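Local coordinates for telomerase reverse transcriptase (Candida tropicalis MYA-3404, PDB 6ZD1), which probably elongates telomeres as a reverse transcriptase, adding simple sequence repeats to chromosome ends by copying a template within the telomerase RNA, at residues 302-307 / 487-492; 577-582 / 586-591. All coordinates share one frame; numbering follows the deposited sequence.

Interaction 1: 302-307 / 487-492; sequences HRSSVN and FLWEAT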
loop_
_atom_site.group_PDB
_atom_site.type_symbol
_atom_site.label_atom_id
_atom_site.label_comp_id
_atom_site.label_asym_id
_atom_site.label_seq_id
_atom_site.Cartn_x
_atom_site.Cartn_y
_atom_site.Cartn_z
ATOM N N HIS A 302 10.417 -22.023 13.805
ATOM C CA HIS A 302 9.849 -20.741 13.414
ATOM C C HIS A 302 10.894 -19.740 12.950
ATOM O O HIS A 302 10.529 -18.726 12.345
ATOM C CB HIS A 302 9.057 -20.127 14.574
ATOM C CG HIS A 302 7.800 -20.867 14.903
ATOM N ND1 HIS A 302 7.802 -22.106 15.507
ATOM C CD2 HIS A 302 6.499 -20.546 14.710
ATOM C CE1 HIS A 302 6.558 -22.513 15.677
ATOM N NE2 HIS A 302 5.749 -21.586 15.199
ATOM N N ARG A 303 12.176 -19.993 13.223
ATOM C CA ARG A 303 13.215 -19.112 12.701
ATOM C C ARG A 303 13.272 -19.171 11.180
ATOM O O ARG A 303 13.661 -18.188 10.535
ATOM C CB ARG A 303 14.570 -19.475 13.304
ATOM C CG ARG A 303 15.532 -18.302 13.401
ATOM C CD ARG A 303 16.890 -18.729 13.935
ATOM N NE ARG A 303 16.790 -19.458 15.197
ATOM C CZ ARG A 303 16.919 -20.777 15.312
ATOM N NH1 ARG A 303 17.153 -21.518 14.236
ATOM N NH2 ARG A 303 16.813 -21.356 16.501
ATOM N N SER A 304 12.869 -20.299 10.591
ATOM C CA SER A 304 12.816 -20.400 9.139
ATOM C C SER A 304 11.790 -19.449 8.536
ATOM O O SER A 304 11.922 -19.070 7.368
ATOM C CB SER A 304 12.509 -21.841 8.727
ATOM O OG SER A 304 13.473 -22.741 9.254
ATOM N N SER A 305 10.787 -19.037 9.309
ATOM C CA SER A 305 9.792 -18.086 8.828
ATOM C C SER A 305 10.360 -16.674 8.923
ATOM O O SER A 305 10.620 -16.173 10.022
ATOM C CB SER A 305 8.498 -18.213 9.631
ATOM O OG SER A 305 7.904 -19.487 9.446
ATOM N N VAL A 306 10.545 -16.033 7.772
ATOM C CA VAL A 306 11.237 -14.752 7.669
ATOM C C VAL A 306 10.223 -13.661 7.348
ATOM O O VAL A 306 9.283 -13.880 6.575
ATOM C CB VAL A 306 12.350 -14.826 6.605
ATOM C CG1 VAL A 306 12.654 -13.464 6.040
ATOM C CG2 VAL A 306 13.605 -15.436 7.205
ATOM N N ASN A 307 10.423 -12.480 7.933
ATOM C CA ASN A 307 9.418 -11.428 7.884
ATOM C C ASN A 307 9.615 -10.425 6.751
ATOM O O ASN A 307 8.704 -9.632 6.496
ATOM C CB ASN A 307 9.382 -10.682 9.222
ATOM C CG ASN A 307 8.963 -11.578 10.374
ATOM O OD1 ASN A 307 8.196 -12.525 10.193
ATOM N ND2 ASN A 307 9.467 -11.283 11.566
ATOM N N PHE A 487 12.926 -32.291 10.106
ATOM C CA PHE A 487 14.264 -32.773 9.787
ATOM C C PHE A 487 15.080 -31.680 9.112
ATOM O O PHE A 487 15.663 -31.898 8.046
ATOM C CB PHE A 487 14.178 -33.997 8.868
ATOM C CG PHE A 487 13.233 -33.812 7.699
ATOM C CD1 PHE A 487 13.676 -33.275 6.498
ATOM C CD2 PHE A 487 11.902 -34.183 7.804
ATOM C CE1 PHE A 487 12.811 -33.097 5.436
ATOM C CE2 PHE A 487 11.033 -34.012 6.740
ATOM C CZ PHE A 487 11.490 -33.469 5.555
ATOM N N LEU A 488 15.159 -30.508 9.734
ATOM C CA LEU A 488 16.013 -29.442 9.236
ATOM C C LEU A 488 16.813 -28.719 10.306
ATOM O O LEU A 488 17.830 -28.098 9.968
ATOM C CB LEU A 488 15.188 -28.415 8.445
ATOM C CG LEU A 488 14.698 -28.873 7.059
ATOM C CD1 LEU A 488 13.900 -27.780 6.362
ATOM C CD2 LEU A 488 15.868 -29.313 6.193
ATOM N N TRP A 489 16.399 -28.772 11.573
ATOM C CA TRP A 489 16.890 -27.854 12.593
ATOM C C TRP A 489 17.728 -28.548 13.665
ATOM O O TRP A 489 17.849 -28.040 14.785
ATOM C CB TRP A 489 15.716 -27.105 13.222
ATOM C CG TRP A 489 14.731 -26.606 12.199
ATOM C CD1 TRP A 489 14.976 -25.727 11.182
ATOM C CD2 TRP A 489 13.347 -26.959 12.096
ATOM N NE1 TRP A 489 13.829 -25.513 10.453
ATOM C CE2 TRP A 489 12.816 -26.257 10.995
ATOM C CE3 TRP A 489 12.505 -27.801 12.831
ATOM C CZ2 TRP A 489 11.483 -26.371 10.611
ATOM C CZ3 TRP A 489 11.182 -27.908 12.450
ATOM C CH2 TRP A 489 10.685 -27.200 11.349
ATOM N N GLU A 490 18.297 -29.707 13.347
ATOM C CA GLU A 490 19.391 -30.281 14.118
ATOM C C GLU A 490 20.674 -30.345 13.306
ATOM O O GLU A 490 21.722 -30.723 13.843
ATOM C CB GLU A 490 19.023 -31.678 14.634
ATOM C CG GLU A 490 17.994 -31.678 15.755
ATOM C CD GLU A 490 16.591 -31.381 15.263
ATOM O OE1 GLU A 490 16.213 -31.906 14.196
ATOM O OE2 GLU A 490 15.872 -30.614 15.937
ATOM N N ALA A 491 20.614 -29.989 12.025
ATOM C CA ALA A 491 21.760 -29.927 11.125
ATOM C C ALA A 491 21.739 -28.621 10.336
ATOM O O ALA A 491 21.939 -28.594 9.119
ATOM C CB ALA A 491 21.788 -31.134 10.192
ATOM N N THR A 492 21.487 -27.509 11.040
ATOM C CA THR A 492 21.420 -26.192 10.408
ATOM C C THR A 492 22.720 -25.814 9.704
ATOM O O THR A 492 22.706 -24.962 8.808
ATOM C CB THR A 492 21.073 -25.130 11.458
ATOM O OG1 THR A 492 19.978 -25.590 12.258
ATOM C CG2 THR A 492 20.687 -23.806 10.800
#
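Ser304 meets Trp489 through a single side-chain hydrogen bond, joining a type I beta turn (His302 to Ser305) to the loop that leads into strand 495-500, an outer strand of the four-stranded antiparallel sheet in the reverse transcriptase domain. The indole NE1 of Trp489 donates to Ser304 OG over 3.0 Å. The bond is bent, with an N-H...O angle of 138°; the hydroxyl stands 29° out of the indole plane, which accounts for part of the bend. With chi1 at -57°, Ser304 OG lies anti to its own carbonyl carbon, which carries it out to the indole N-H. The CA atoms of the two residues are 9.2 Å apart, and the gap is bridged mainly by the length of the indole.

Further hydrogen bonds fix the turn: Ser305 N to His302 O within it, the Arg315 guanidinium to the Arg303 carbonyl, and Arg499 NE with Ser305 OG.

The two segments bury only 117 Å² between them, and apolar support comes from elsewhere. Ser304 rests on Val481 of helix 469-484. Within its own loop the indole is backed by Leu488, whose CB lies 3.7 Å above the ring plane, displaced toward the rim.

Interaction 2: 577-582 / 586-591; sequences CKFRSF and FSNLKQ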
loop_
_atom_site.group_PDB
_atom_site.type_symbol
_atom_site.label_atom_id
_atom_site.label_comp_id
_atom_site.label_asym_id
_atom_site.label_seq_id
_atom_site.Cartn_x
_atom_site.Cartn_y
_atom_site.Cartn_z
ATOM N N CYS A 577 17.525 12.176 -12.588
ATOM C CA CYS A 577 18.124 13.303 -11.867
ATOM C C CYS A 577 19.151 14.007 -12.754
ATOM O O CYS A 577 20.335 13.665 -12.759
ATOM C CB CYS A 577 18.755 12.811 -10.569
ATOM S SG CYS A 577 19.779 11.317 -10.745
ATOM N N LYS A 578 18.690 15.013 -13.506
ATOM C CA LYS A 578 19.586 15.899 -14.257
ATOM C C LYS A 578 18.890 17.252 -14.393
ATOM O O LYS A 578 18.029 17.420 -15.261
ATOM C CB LYS A 578 19.934 15.312 -15.620
ATOM C CG LYS A 578 21.041 16.067 -16.348
ATOM C CD LYS A 578 20.979 15.849 -17.853
ATOM C CE LYS A 578 19.752 16.521 -18.457
ATOM N NZ LYS A 578 19.772 17.999 -18.264
ATOM N N PHE A 579 19.281 18.214 -13.554
ATOM C CA PHE A 579 18.605 19.504 -13.474
ATOM C C PHE A 579 19.622 20.612 -13.237
ATOM O O PHE A 579 20.770 20.365 -12.859
ATOM C CB PHE A 579 17.555 19.524 -12.356
ATOM C CG PHE A 579 16.537 18.430 -12.460
ATOM C CD1 PHE A 579 16.740 17.216 -11.833
ATOM C CD2 PHE A 579 15.376 18.619 -13.187
ATOM C CE1 PHE A 579 15.804 16.205 -11.928
ATOM C CE2 PHE A 579 14.438 17.616 -13.288
ATOM C CZ PHE A 579 14.653 16.406 -12.658
ATOM N N ARG A 580 19.180 21.850 -13.453
ATOM C CA ARG A 580 20.003 23.032 -13.244
ATOM C C ARG A 580 19.728 23.716 -11.911
ATOM O O ARG A 580 20.202 24.836 -11.692
ATOM C CB ARG A 580 19.793 24.033 -14.382
ATOM C CG ARG A 580 19.933 23.448 -15.775
ATOM C CD ARG A 580 19.634 24.494 -16.844
ATOM N NE ARG A 580 18.326 25.115 -16.644
ATOM C CZ ARG A 580 18.142 26.372 -16.249
ATOM N NH1 ARG A 580 19.186 27.161 -16.019
ATOM N NH2 ARG A 580 16.913 26.843 -16.090
ATOM N N SER A 581 18.971 23.078 -11.023
ATOM C CA SER A 581 18.618 23.694 -9.751
ATOM C C SER A 581 18.094 22.620 -8.815
ATOM O O SER A 581 17.553 21.606 -9.260
ATOM C CB SER A 581 17.567 24.793 -9.928
ATOM O OG SER A 581 16.328 24.239 -10.331
ATOM N N PHE A 582 18.250 22.859 -7.511
ATOM C CA PHE A 582 17.751 21.901 -6.532
ATOM C C PHE A 582 16.233 21.925 -6.444
ATOM O O PHE A 582 15.617 20.886 -6.184
ATOM C CB PHE A 582 18.363 22.171 -5.158
ATOM C CG PHE A 582 19.784 21.704 -5.026
ATOM C CD1 PHE A 582 20.072 20.364 -4.814
ATOM C CD2 PHE A 582 20.832 22.606 -5.108
ATOM C CE1 PHE A 582 21.378 19.934 -4.691
ATOM C CE2 PHE A 582 22.141 22.183 -4.983
ATOM C CZ PHE A 582 22.416 20.845 -4.775
ATOM N N PHE A 586 13.995 18.591 -6.458
ATOM C CA PHE A 586 13.150 18.140 -5.359
ATOM C C PHE A 586 11.705 17.953 -5.803
ATOM O O PHE A 586 11.034 17.025 -5.340
ATOM C CB PHE A 586 13.243 19.133 -4.198
ATOM C CG PHE A 586 14.613 19.211 -3.572
ATOM C CD1 PHE A 586 15.476 18.125 -3.617
ATOM C CD2 PHE A 586 15.038 20.371 -2.935
ATOM C CE1 PHE A 586 16.737 18.193 -3.043
ATOM C CE2 PHE A 586 16.294 20.445 -2.356
ATOM C CZ PHE A 586 17.145 19.355 -2.412
ATOM N N SER A 587 11.221 18.792 -6.723
ATOM C CA SER A 587 9.864 18.623 -7.236
ATOM C C SER A 587 9.739 17.339 -8.042
ATOM O O SER A 587 8.738 16.622 -7.931
ATOM C CB SER A 587 9.461 19.825 -8.088
ATOM O OG SER A 587 9.241 20.970 -7.284
ATOM N N ASN A 588 10.737 17.047 -8.872
ATOM C CA ASN A 588 10.719 15.809 -9.639
ATOM C C ASN A 588 10.827 14.594 -8.724
ATOM O O ASN A 588 10.099 13.609 -8.903
ATOM C CB ASN A 588 11.850 15.826 -10.665
ATOM C CG ASN A 588 11.895 14.575 -11.505
ATOM O OD1 ASN A 588 12.551 13.599 -11.147
ATOM N ND2 ASN A 588 11.197 14.595 -12.634
ATOM N N LEU A 589 11.715 14.652 -7.723
ATOM C CA LEU A 589 11.866 13.524 -6.808
ATOM C C LEU A 589 10.660 13.378 -5.889
ATOM O O LEU A 589 10.378 12.273 -5.411
ATOM C CB LEU A 589 13.146 13.670 -5.985
ATOM C CG LEU A 589 14.474 13.504 -6.723
ATOM C CD1 LEU A 589 15.635 13.682 -5.766
ATOM C CD2 LEU A 589 14.554 12.151 -7.421
ATOM N N LYS A 590 9.931 14.463 -5.633
ATOM C CA LYS A 590 8.685 14.323 -4.890
ATOM C C LYS A 590 7.644 13.608 -5.738
ATOM O O LYS A 590 6.899 12.760 -5.232
ATOM C CB LYS A 590 8.182 15.694 -4.436
ATOM C CG LYS A 590 7.252 15.656 -3.231
ATOM C CD LYS A 590 5.846 15.320 -3.650
ATOM C CE LYS A 590 4.957 14.980 -2.481
ATOM N NZ LYS A 590 3.609 14.561 -3.007
ATOM N N GLN A 591 7.599 13.914 -7.039
ATOM C CA GLN A 591 6.751 13.154 -7.951
ATOM C C GLN A 591 7.154 11.687 -7.985
ATOM O O GLN A 591 6.296 10.800 -7.907
ATOM C CB GLN A 591 6.821 13.753 -9.353
ATOM C CG GLN A 591 5.979 14.987 -9.514
ATOM C CD GLN A 591 4.532 14.722 -9.161
ATOM O OE1 GLN A 591 3.855 13.926 -9.817
ATOM N NE2 GLN A 591 4.051 15.373 -8.106
#
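Phe586 lays one face of its ring against the carbonyl oxygen of Phe582, one helical turn earlier. Its CB is 3.6 Å from Phe582 O, and with chi1 at -65°, CG anti to the carbonyl carbon, the ring turns back toward that oxygen. CG and CD2 of Phe586 approach closest, each 3.3 Å from Phe582 O, which is displaced toward the ring's rim; CD1 also faces it, from farther off. Toward the tip the partner changes from carbonyl to side chain: CE2 of Phe586 meets Phe582 CB at 3.9 Å, and CZ touches CD1 of the Phe582 ring. The two rings meet obliquely, their planes 35° apart.

The same carbonyl oxygen accepts Phe586 N at 2.8 Å, the i to i+4 bond of the first turn of helix 582-596. Ser581 is the N-cap of this helix, its OG making a weak hydrogen bond to Ala584 N, while Phe582 N is bonded to Asp638. The aromatic cluster continues into neighbouring parts of this helical region: Phe586 stacks on Phe648 of helix 642-664, and Phe582 meets Phe640 edge-to-face.

A second point of packing lies where the incoming loop folds back along the helix. The CZ end of the Phe579 ring presses on Asn588 CB at 3.5 Å, its side chain coming in roughly perpendicular to that of Asn588. Phe579 also touches Ala584 and Leu585. The Asn588 chain runs with CG anti to the backbone N (chi1 -180°), which brings CG as well as CB to Phe579 CZ.

How the interactions relate
Interactions 1 and 2 lie far apart, with centres about 46 Å and nearest atoms about 25 Å from each other, and share no helix or strand. Both are partly buried and away from the centre of the chain. The first joins loops about 180 residues apart in sequence within the reverse transcriptase domain; the second is local, tying the start of helix 582-596 to its own next turn and to the loop before it. Their chemistry differs accordingly: 302-307 and 487-492 depend on one polar side-chain bond with little buried surface, whereas 577-582 and 586-591 bury about twice as much, mostly through phenylalanines, and are bonded through the helical backbone.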